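Local atomic coordinates of LP1413 - SCCmec type IV-encoded DNA binding protein (Staphylococcus aureus, PDB entry 6BTC), a protein that binds single-stranded DNA, has a small winged-helix-like fold, and is encoded on a staphylococcal cassette chromosome element. Residues Gln7-Tyr12 / Gly50-Tyr55; Ser26-Gly31 / Leu63-Val68; Glu32-Tyr37 / Asn44-Val49. One frame throughout, in Å; residues are numbered along the deposited sequence.

In the fold
All three contacts hold together a small domain of winged-helix topology. Contacts 1 and 3 lie on the surface about 7 Å apart between centres and share helix 43-59, which meets helix 6-21 in contact 1 and helix 30-34 in contact 3. Both pair an arginine with another side chain, but the first stacks it flat on a ring with a long salt bridge, whereas the second lays it against an amide. Contact 2, about 15 Å from either, is partly buried and almost wholly apolar, with two phenylalanines meeting across the sheet's middle strand. Tyr30 of helix 30-34 links them, packing on Leu11 and Val49 and giving a weak hydrogen bond to the carbonyl of Gln46.

Contact 1 of 3, residues Gln7-Tyr12 / Gly50-Tyr55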
loop_
_atom_site.group_PDB
_atom_site.type_symbol
_atom_site.label_atom_id
_atom_site.label_comp_id
_atom_site.label_asym_id
_atom_site.label_seq_id
_atom_site.Cartn_x
_atom_site.Cartn_y
_atom_site.Cartn_z
ATOM N N GLN A 7 -1.090 -12.422 -10.872
ATOM C CA GLN A 7 -0.595 -12.559 -9.508
ATOM C C GLN A 7 -0.386 -11.197 -8.850
ATOM O O GLN A 7 -0.688 -11.020 -7.663
ATOM C CB GLN A 7 0.717 -13.346 -9.511
ATOM C CG GLN A 7 0.670 -14.673 -10.267
ATOM C CD GLN A 7 2.047 -15.125 -10.731
ATOM O OE1 GLN A 7 2.734 -14.409 -11.467
ATOM N NE2 GLN A 7 2.457 -16.315 -10.300
ATOM N N GLN A 8 0.152 -10.227 -9.595
ATOM C CA GLN A 8 0.402 -8.911 -9.017
ATOM C C GLN A 8 -0.893 -8.129 -8.852
ATOM O O GLN A 8 -1.062 -7.410 -7.864
ATOM C CB GLN A 8 1.396 -8.142 -9.879
ATOM C CG GLN A 8 2.793 -8.724 -9.840
ATOM C CD GLN A 8 3.685 -8.161 -10.925
ATOM O OE1 GLN A 8 3.244 -7.362 -11.754
ATOM N NE2 GLN A 8 4.949 -8.576 -10.928
ATOM N N GLU A 9 -1.829 -8.274 -9.791
ATOM C CA GLU A 9 -3.132 -7.648 -9.623
ATOM C C GLU A 9 -3.777 -8.072 -8.313
ATOM O O GLU A 9 -4.411 -7.257 -7.635
ATOM C CB GLU A 9 -4.055 -7.997 -10.791
ATOM C CG GLU A 9 -3.580 -7.508 -12.154
ATOM C CD GLU A 9 -3.687 -5.997 -12.325
ATOM O OE1 GLU A 9 -4.523 -5.364 -11.635
ATOM O OE2 GLU A 9 -2.925 -5.448 -13.159
ATOM N N LYS A 10 -3.637 -9.350 -7.946
ATOM C CA LYS A 10 -4.295 -9.851 -6.743
ATOM C C LYS A 10 -3.647 -9.277 -5.493
ATOM O O LYS A 10 -4.339 -8.816 -4.583
ATOM C CB LYS A 10 -4.259 -11.383 -6.709
ATOM C CG LYS A 10 -5.257 -12.057 -7.647
ATOM C CD LYS A 10 -5.211 -13.580 -7.521
ATOM C CE LYS A 10 -6.113 -14.266 -8.541
ATOM N NZ LYS A 10 -6.017 -15.753 -8.473
ATOM N N LEU A 11 -2.319 -9.314 -5.423
ATOM C CA LEU A 11 -1.629 -8.729 -4.285
ATOM C C LEU A 11 -1.895 -7.226 -4.186
ATOM O O LEU A 11 -2.118 -6.703 -3.088
ATOM C CB LEU A 11 -0.129 -9.010 -4.384
ATOM C CG LEU A 11 0.748 -8.283 -3.361
ATOM C CD1 LEU A 11 0.336 -8.645 -1.944
ATOM C CD2 LEU A 11 2.208 -8.597 -3.553
ATOM N N TYR A 12 -1.885 -6.516 -5.324
ATOM C CA TYR A 12 -2.130 -5.076 -5.312
ATOM C C TYR A 12 -3.541 -4.758 -4.823
ATOM O O TYR A 12 -3.731 -3.889 -3.964
ATOM C CB TYR A 12 -1.895 -4.492 -6.709
ATOM C CG TYR A 12 -2.380 -3.062 -6.873
ATOM C CD1 TYR A 12 -1.559 -1.983 -6.572
ATOM C CD2 TYR A 12 -3.664 -2.801 -7.327
ATOM C CE1 TYR A 12 -2.008 -0.677 -6.724
ATOM C CE2 TYR A 12 -4.127 -1.507 -7.478
ATOM C CZ TYR A 12 -3.299 -0.448 -7.176
ATOM O OH TYR A 12 -3.784 0.840 -7.332
ATOM N N GLY A 50 4.988 -3.262 -4.635
ATOM C CA GLY A 50 5.448 -2.210 -3.748
ATOM C C GLY A 50 5.586 -0.883 -4.458
ATOM O O GLY A 50 5.140 0.155 -3.963
ATOM N N ARG A 51 6.191 -0.900 -5.646
ATOM C CA ARG A 51 6.423 0.345 -6.366
ATOM C C ARG A 51 5.130 0.887 -6.961
ATOM O O ARG A 51 4.878 2.096 -6.912
ATOM C CB ARG A 51 7.487 0.135 -7.442
ATOM C CG ARG A 51 8.916 0.005 -6.883
ATOM C CD ARG A 51 9.978 -0.092 -7.990
ATOM N NE ARG A 51 10.214 -1.467 -8.440
ATOM C CZ ARG A 51 11.219 -2.246 -8.035
ATOM N NH1 ARG A 51 12.122 -1.807 -7.161
ATOM N NH2 ARG A 51 11.327 -3.480 -8.512
ATOM N N ARG A 52 4.276 0.018 -7.500
ATOM C CA ARG A 52 2.988 0.508 -7.975
ATOM C C ARG A 52 2.172 1.096 -6.826
ATOM O O ARG A 52 1.354 2.003 -7.038
ATOM C CB ARG A 52 2.216 -0.612 -8.671
ATOM C CG ARG A 52 0.869 -0.160 -9.225
ATOM C CD ARG A 52 0.023 -1.308 -9.728
ATOM N NE ARG A 52 -1.266 -0.811 -10.187
ATOM C CZ ARG A 52 -2.270 -1.578 -10.590
ATOM N NH1 ARG A 52 -2.138 -2.901 -10.601
ATOM N NH2 ARG A 52 -3.406 -1.020 -10.994
ATOM N N PHE A 53 2.387 0.602 -5.604
ATOM C CA PHE A 53 1.674 1.114 -4.440
ATOM C C PHE A 53 2.246 2.450 -3.998
ATOM O O PHE A 53 1.497 3.393 -3.735
ATOM C CB PHE A 53 1.749 0.106 -3.292
ATOM C CG PHE A 53 1.205 0.622 -1.994
ATOM C CD1 PHE A 53 -0.157 0.737 -1.792
ATOM C CD2 PHE A 53 2.063 0.973 -0.969
ATOM C CE1 PHE A 53 -0.652 1.197 -0.591
ATOM C CE2 PHE A 53 1.576 1.440 0.226
ATOM C CZ PHE A 53 0.215 1.549 0.413
ATOM N N ALA A 54 3.569 2.539 -3.934
ATOM C CA ALA A 54 4.225 3.760 -3.501
ATOM C C ALA A 54 3.868 4.948 -4.388
ATOM O O ALA A 54 3.865 6.089 -3.914
ATOM C CB ALA A 54 5.734 3.547 -3.485
ATOM N N TYR A 55 3.556 4.707 -5.666
ATOM C CA TYR A 55 3.245 5.795 -6.583
ATOM C C TYR A 55 1.750 6.058 -6.663
ATOM O O TYR A 55 1.333 7.211 -6.847
ATOM C CB TYR A 55 3.850 5.497 -7.970
ATOM C CG TYR A 55 5.338 5.831 -8.010
ATOM C CD1 TYR A 55 6.278 4.983 -7.446
ATOM C CD2 TYR A 55 5.791 7.024 -8.558
ATOM C CE1 TYR A 55 7.623 5.301 -7.439
ATOM C CE2 TYR A 55 7.142 7.353 -8.557
ATOM C CZ TYR A 55 8.051 6.490 -7.994
ATOM O OH TYR A 55 9.398 6.801 -7.990
HETATM O O HOH W 1 -2.941 1.868 -10.026
#
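Tyr12 and Arg52 bring helices 6-21 and 43-59 together where the backbones are nearest at Tyr12 and Phe53, whose CA atoms are 7.3 Å apart. From Tyr12 CG, anti to the backbone N (chi1 169°), the ring swings toward the second helix and offers it one face. Arg52 runs straight out from CG to NE and lays its guanidinium on that face, with planes only 2° apart. The CZ of Arg52 stands 3.6 Å from the centroid of the Tyr12 ring, almost on the ring normal, so stacking and cation-pi attraction act together. The overlap continues down the chain, since CD of Arg52 lies 4.0 Å from the same centroid in a CH-pi contact.

The edge of the guanidinium has its own partners. Although its CB leads away from the partner helix, Glu9 bends at chi2 (-71°) and brings its carboxylate back, so that OE1 of Glu9 forms a long salt bridge of 3.6 Å with NH1 of Arg52. Close to the guanidinium plane, a water accepts a bond of 3.1 Å from NH2 of Arg52 and is hydrogen-bonded at 3.0 Å to OH of Tyr12, bridging the two stacked residues at their ends. Nearby, Tyr12 also packs on Trp56, and Gln8 NE2 hydrogen-bonds Asp45 OD1 along the same helix interface.

Thus one arginine is held over an aromatic face while a carboxylate and a water meet its rim. The positive charge is probably partly balanced by Glu9, and the flat stack probably restrains rotation of the guanidinium at the surface between these two helices.

Contact 2 of 3, residues Ser26-Gly31 / Leu63-Val68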
loop_
_atom_site.group_PDB
_atom_site.type_symbol
_atom_site.label_atom_id
_atom_site.label_comp_id
_atom_site.label_asym_id
_atom_site.label_seq_id
_atom_site.Cartn_x
_atom_site.Cartn_y
_atom_site.Cartn_z
ATOM N N SER A 26 -3.232 5.553 12.440
ATOM C CA SER A 26 -2.236 4.487 12.449
ATOM C C SER A 26 -1.167 4.722 11.386
ATOM O O SER A 26 -1.442 5.234 10.297
ATOM C CB SER A 26 -2.895 3.128 12.210
ATOM O OG SER A 26 -3.578 3.105 10.987
ATOM N N THR A 27 0.066 4.350 11.719
ATOM C CA THR A 27 1.173 4.359 10.773
ATOM C C THR A 27 1.452 2.948 10.267
ATOM O O THR A 27 1.193 1.963 10.954
ATOM C CB THR A 27 2.445 4.938 11.399
ATOM O OG1 THR A 27 2.965 4.049 12.396
ATOM C CG2 THR A 27 2.171 6.291 12.022
ATOM N N PHE A 28 1.976 2.858 9.046
ATOM C CA PHE A 28 2.249 1.562 8.438
ATOM C C PHE A 28 3.217 1.729 7.271
ATOM O O PHE A 28 3.354 2.816 6.695
ATOM C CB PHE A 28 0.962 0.892 7.963
ATOM C CG PHE A 28 0.249 1.654 6.878
ATOM C CD1 PHE A 28 -0.635 2.667 7.200
ATOM C CD2 PHE A 28 0.469 1.360 5.542
ATOM C CE1 PHE A 28 -1.296 3.377 6.217
ATOM C CE2 PHE A 28 -0.182 2.068 4.550
ATOM C CZ PHE A 28 -1.066 3.078 4.885
ATOM N N THR A 29 3.891 0.629 6.944
ATOM C CA THR A 29 4.716 0.495 5.749
ATOM C C THR A 29 4.108 -0.527 4.797
ATOM O O THR A 29 3.217 -1.311 5.151
ATOM C CB THR A 29 6.135 0.043 6.085
ATOM O OG1 THR A 29 6.108 -1.334 6.488
ATOM C CG2 THR A 29 6.736 0.890 7.180
ATOM N N TYR A 30 4.620 -0.519 3.568
ATOM C CA TYR A 30 4.183 -1.501 2.583
ATOM C C TYR A 30 4.459 -2.924 3.065
ATOM O O TYR A 30 3.611 -3.812 2.916
ATOM C CB TYR A 30 4.881 -1.253 1.246
ATOM C CG TYR A 30 4.698 -2.390 0.276
ATOM C CD1 TYR A 30 3.475 -2.604 -0.333
ATOM C CD2 TYR A 30 5.741 -3.263 -0.012
ATOM C CE1 TYR A 30 3.288 -3.640 -1.215
ATOM C CE2 TYR A 30 5.569 -4.310 -0.897
ATOM C CZ TYR A 30 4.340 -4.492 -1.493
ATOM O OH TYR A 30 4.147 -5.524 -2.368
ATOM N N GLY A 31 5.647 -3.161 3.627
ATOM C CA GLY A 31 6.009 -4.499 4.055
ATOM C C GLY A 31 5.143 -5.021 5.184
ATOM O O GLY A 31 4.891 -6.223 5.270
ATOM N N LEU A 63 -6.575 10.817 -1.498
ATOM C CA LEU A 63 -6.477 9.595 -0.712
ATOM C C LEU A 63 -6.244 9.929 0.758
ATOM O O LEU A 63 -5.555 10.896 1.078
ATOM C CB LEU A 63 -5.334 8.712 -1.207
ATOM C CG LEU A 63 -5.458 8.110 -2.609
ATOM C CD1 LEU A 63 -4.257 7.218 -2.870
ATOM C CD2 LEU A 63 -6.743 7.334 -2.763
ATOM N N PRO A 64 -6.782 9.130 1.670
ATOM C CA PRO A 64 -6.657 9.432 3.102
ATOM C C PRO A 64 -5.350 8.915 3.695
ATOM O O PRO A 64 -5.345 8.173 4.681
ATOM C CB PRO A 64 -7.873 8.716 3.689
ATOM C CG PRO A 64 -8.019 7.509 2.836
ATOM C CD PRO A 64 -7.620 7.937 1.440
ATOM N N PHE A 65 -4.235 9.327 3.097
ATOM C CA PHE A 65 -2.914 8.893 3.527
ATOM C C PHE A 65 -1.941 10.045 3.366
ATOM O O PHE A 65 -2.122 10.906 2.513
ATOM C CB PHE A 65 -2.378 7.700 2.712
ATOM C CG PHE A 65 -3.328 6.540 2.610
ATOM C CD1 PHE A 65 -3.470 5.651 3.649
ATOM C CD2 PHE A 65 -4.040 6.318 1.453
ATOM C CE1 PHE A 65 -4.336 4.556 3.548
ATOM C CE2 PHE A 65 -4.903 5.233 1.340
ATOM C CZ PHE A 65 -5.047 4.351 2.399
ATOM N N LYS A 66 -0.892 10.039 4.174
ATOM C CA LYS A 66 0.236 10.915 3.940
ATOM C C LYS A 66 1.501 10.223 4.421
ATOM O O LYS A 66 1.456 9.251 5.180
ATOM C CB LYS A 66 0.052 12.265 4.639
ATOM C CG LYS A 66 0.153 12.216 6.141
ATOM C CD LYS A 66 -0.266 13.547 6.758
ATOM C CE LYS A 66 -0.200 13.518 8.287
ATOM N NZ LYS A 66 -0.720 14.792 8.891
ATOM N N ILE A 67 2.632 10.745 3.968
ATOM C CA ILE A 67 3.943 10.251 4.362
ATOM C C ILE A 67 4.391 11.028 5.587
ATOM O O ILE A 67 4.297 12.263 5.613
ATOM C CB ILE A 67 4.951 10.410 3.208
ATOM C CG1 ILE A 67 4.479 9.635 1.980
ATOM C CG2 ILE A 67 6.335 9.951 3.634
ATOM C CD1 ILE A 67 5.332 9.869 0.746
ATOM N N VAL A 68 4.891 10.320 6.601
ATOM C CA VAL A 68 5.247 10.945 7.871
ATOM C C VAL A 68 6.706 10.756 8.240
ATOM O O VAL A 68 7.179 11.414 9.178
ATOM C CB VAL A 68 4.347 10.443 9.026
ATOM C CG1 VAL A 68 2.932 10.918 8.823
ATOM C CG2 VAL A 68 4.377 8.937 9.138
#
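Phe28 and Phe65 meet across the middle strand of the antiparallel sheet, with CZ of Phe28 3.7 Å from CD1 of Phe65. The Phe28 ring presents its edge, and CD1 of Phe65 lies near its plane; seen from the other ring the approach is oblique. With centroids 5.9 Å apart and planes inclined at 78°, the CZ corner of Phe28 rests against the CD1-CE1 side of the Phe65 ring. On the opposite face of the sheet the methyls CG2 of Thr27 and CG2 of Val68 come to 4.5 Å, a looser contact than that of the rings.

Further out, Pro64 CG lies over one face of the Phe65 ring, 4.1 Å above its plane, and Phe20 of helix 6-21 meets that ring edge-to-face. Phe28 takes up the crowded position between its backbone N and carbonyl carbon (chi1 63°), which carries the ring under the sheet toward Leu33 and Phe53. Strand 74-79 sets the spacing: it binds Phe28 through Tyr77 and Lys66 through Gln78 by backbone hydrogen bonds, leaving the two outer strands to meet through side chains alone.

Phe65 also touches Ile57 of helix 43-59, so the pair joins the sheet to both helices. The direct contact between the outer strands is apolar, with burial confined to the two phenylalanines, and their hydrogen bonding goes through strand 74-79.

Contact 3 of 3, residues Glu32-Tyr37 / Asn44-Val49; sequences ELRKKY and NDQREV
Arg34 lays its CD and NE across the terminal amide of Gln46, and the two side chains run at about a right angle to each other. CD of Arg34 is 3.5 Å from CD of Gln46, and NE of Arg34 approaches that same amide carbon to 3.3 Å. A bend at chi3 (78°) leaves CD and NE against the amide and carries CZ with its two NH groups on past it; the amide lies over one face of the guanidinium, the planes inclined by 44°. Gln46 is extended beyond CG, and its aliphatic part joins in, since CG of Gln46 packs 3.7 Å from CD of Arg34. Both CB atoms point toward the opposite segment, in line with the close approach of the backbones, where CA of Arg34 and CA of Gln46 are 7.8 Å apart.

Behind the pair the backbone turns sharply. Arg34 begins a type I beta turn that ends at Tyr37, closed by a 2.9 Å bond from Tyr37 N to Arg34 O, and the chain then leads round to helix 43-59. On that helix the carbonyl of Gln46 receives a weak hydrogen bond from Tyr30 OH, while the Gln46 side chain also touches Cys41.

Helix 30-34, the connecting turn and helix 43-59 form a helix-turn-helix, in which helix 43-59 occupies the place of the recognition helix in many winged-helix proteins. Arg34 and Gln46 lie against each other where the two helices come together at the surface. A neutral amide cannot offset the arginine's charge, so the contact is mainly van der Waals and polar in kind.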
loop_
_atom_site.group_PDB
_atom_site.type_symbol
_atom_site.label_atom_id
_atom_site.label_comp_id
_atom_site.label_asym_id
_atom_site.label_seq_id
_atom_site.Cartn_x
_atom_site.Cartn_y
_atom_site.Cartn_z
ATOM N N GLU A 32 4.677 -4.135 6.066
ATOM C CA GLU A 32 3.770 -4.572 7.121
ATOM C C GLU A 32 2.455 -5.063 6.538
ATOM O O GLU A 32 1.910 -6.078 6.988
ATOM C CB GLU A 32 3.541 -3.441 8.115
ATOM C CG GLU A 32 4.766 -3.175 8.974
ATOM C CD GLU A 32 4.654 -1.912 9.793
ATOM O OE1 GLU A 32 3.654 -1.172 9.628
ATOM O OE2 GLU A 32 5.570 -1.666 10.604
ATOM N N LEU A 33 1.942 -4.376 5.516
ATOM C CA LEU A 33 0.709 -4.825 4.882
ATOM C C LEU A 33 0.950 -6.072 4.051
ATOM O O LEU A 33 0.095 -6.960 3.989
ATOM C CB LEU A 33 0.130 -3.721 4.003
ATOM C CG LEU A 33 -0.145 -2.363 4.644
ATOM C CD1 LEU A 33 -0.746 -1.433 3.612
ATOM C CD2 LEU A 33 -1.070 -2.513 5.827
ATOM N N ARG A 34 2.109 -6.145 3.397
ATOM C CA ARG A 34 2.411 -7.268 2.516
ATOM C C ARG A 34 2.477 -8.579 3.294
ATOM O O ARG A 34 1.995 -9.617 2.824
ATOM C CB ARG A 34 3.737 -7.005 1.803
ATOM C CG ARG A 34 4.078 -7.993 0.710
ATOM C CD ARG A 34 5.578 -7.997 0.448
ATOM N NE ARG A 34 6.309 -8.764 1.459
ATOM C CZ ARG A 34 7.205 -8.269 2.311
ATOM N NH1 ARG A 34 7.531 -6.979 2.305
ATOM N NH2 ARG A 34 7.795 -9.084 3.174
ATOM N N LYS A 35 3.072 -8.548 4.487
ATOM C CA LYS A 35 3.254 -9.747 5.290
ATOM C C LYS A 35 1.942 -10.330 5.783
ATOM O O LYS A 35 1.933 -11.466 6.262
ATOM C CB LYS A 35 4.168 -9.440 6.472
ATOM C CG LYS A 35 5.600 -9.148 6.046
ATOM C CD LYS A 35 6.511 -8.900 7.234
ATOM C CE LYS A 35 7.893 -8.468 6.777
ATOM N NZ LYS A 35 8.880 -8.501 7.894
ATOM N N LYS A 36 0.843 -9.599 5.667
ATOM C CA LYS A 36 -0.470 -10.121 6.016
ATOM C C LYS A 36 -1.156 -10.807 4.846
ATOM O O LYS A 36 -2.257 -11.345 5.016
ATOM C CB LYS A 36 -1.339 -8.982 6.556
ATOM C CG LYS A 36 -0.687 -8.302 7.749
ATOM C CD LYS A 36 -1.585 -7.282 8.414
ATOM C CE LYS A 36 -0.900 -6.699 9.646
ATOM N NZ LYS A 36 -1.842 -5.889 10.458
ATOM N N TYR A 37 -0.538 -10.800 3.669
ATOM C CA TYR A 37 -1.112 -11.471 2.513
ATOM C C TYR A 37 -0.946 -12.978 2.674
ATOM O O TYR A 37 0.145 -13.457 3.000
ATOM C CB TYR A 37 -0.419 -10.989 1.244
ATOM C CG TYR A 37 -1.094 -11.369 -0.049
ATOM C CD1 TYR A 37 -2.430 -11.091 -0.261
ATOM C CD2 TYR A 37 -0.380 -11.969 -1.077
ATOM C CE1 TYR A 37 -3.047 -11.422 -1.450
ATOM C CE2 TYR A 37 -0.988 -12.296 -2.276
ATOM C CZ TYR A 37 -2.315 -12.022 -2.450
ATOM O OH TYR A 37 -2.918 -12.346 -3.633
ATOM N N ASN A 44 9.988 -10.957 -6.828
ATOM C CA ASN A 44 9.801 -10.070 -7.967
ATOM C C ASN A 44 8.407 -9.459 -7.953
ATOM O O ASN A 44 8.244 -8.257 -8.190
ATOM C CB ASN A 44 10.040 -10.834 -9.270
ATOM C CG ASN A 44 10.512 -9.935 -10.386
ATOM O OD1 ASN A 44 9.707 -9.398 -11.150
ATOM N ND2 ASN A 44 11.828 -9.758 -10.482
ATOM N N ASP A 45 7.386 -10.280 -7.689
ATOM C CA ASP A 45 6.020 -9.774 -7.646
ATOM C C ASP A 45 5.791 -8.875 -6.435
ATOM O O ASP A 45 4.947 -7.975 -6.487
ATOM C CB ASP A 45 5.037 -10.944 -7.647
ATOM C CG ASP A 45 4.896 -11.589 -9.020
ATOM O OD1 ASP A 45 5.376 -11.003 -10.012
ATOM O OD2 ASP A 45 4.299 -12.680 -9.107
ATOM N N GLN A 46 6.536 -9.089 -5.349
ATOM C CA GLN A 46 6.399 -8.238 -4.174
ATOM C C GLN A 46 6.904 -6.834 -4.471
ATOM O O GLN A 46 6.241 -5.842 -4.146
ATOM C CB GLN A 46 7.152 -8.840 -2.981
ATOM C CG GLN A 46 6.502 -10.087 -2.400
ATOM C CD GLN A 46 7.220 -10.623 -1.174
ATOM O OE1 GLN A 46 8.386 -10.315 -0.933
ATOM N NE2 GLN A 46 6.517 -11.431 -0.389
ATOM N N ARG A 47 8.069 -6.734 -5.116
ATOM C CA ARG A 47 8.677 -5.431 -5.358
ATOM C C ARG A 47 7.926 -4.651 -6.430
ATOM O O ARG A 47 7.771 -3.431 -6.319
ATOM C CB ARG A 47 10.141 -5.612 -5.733
ATOM C CG ARG A 47 10.981 -6.083 -4.558
ATOM C CD ARG A 47 12.366 -6.542 -4.979
ATOM N NE ARG A 47 13.190 -6.876 -3.819
ATOM C CZ ARG A 47 14.317 -7.577 -3.873
ATOM N NH1 ARG A 47 14.769 -8.035 -5.034
ATOM N NH2 ARG A 47 14.992 -7.828 -2.758
ATOM N N GLU A 48 7.440 -5.326 -7.472
ATOM C CA GLU A 48 6.633 -4.626 -8.468
ATOM C C GLU A 48 5.401 -3.994 -7.823
ATOM O O GLU A 48 5.068 -2.836 -8.096
ATOM C CB GLU A 48 6.222 -5.583 -9.591
ATOM C CG GLU A 48 5.267 -4.971 -10.631
ATOM C CD GLU A 48 5.826 -3.713 -11.296
ATOM O OE1 GLU A 48 7.056 -3.503 -11.230
ATOM O OE2 GLU A 48 5.034 -2.937 -11.882
ATOM N N VAL A 49 4.699 -4.746 -6.971
ATOM C CA VAL A 49 3.506 -4.207 -6.326
ATOM C C VAL A 49 3.883 -3.093 -5.361
ATOM O O VAL A 49 3.181 -2.084 -5.259
ATOM C CB VAL A 49 2.716 -5.320 -5.616
ATOM C CG1 VAL A 49 1.558 -4.722 -4.807
ATOM C CG2 VAL A 49 2.187 -6.318 -6.636
#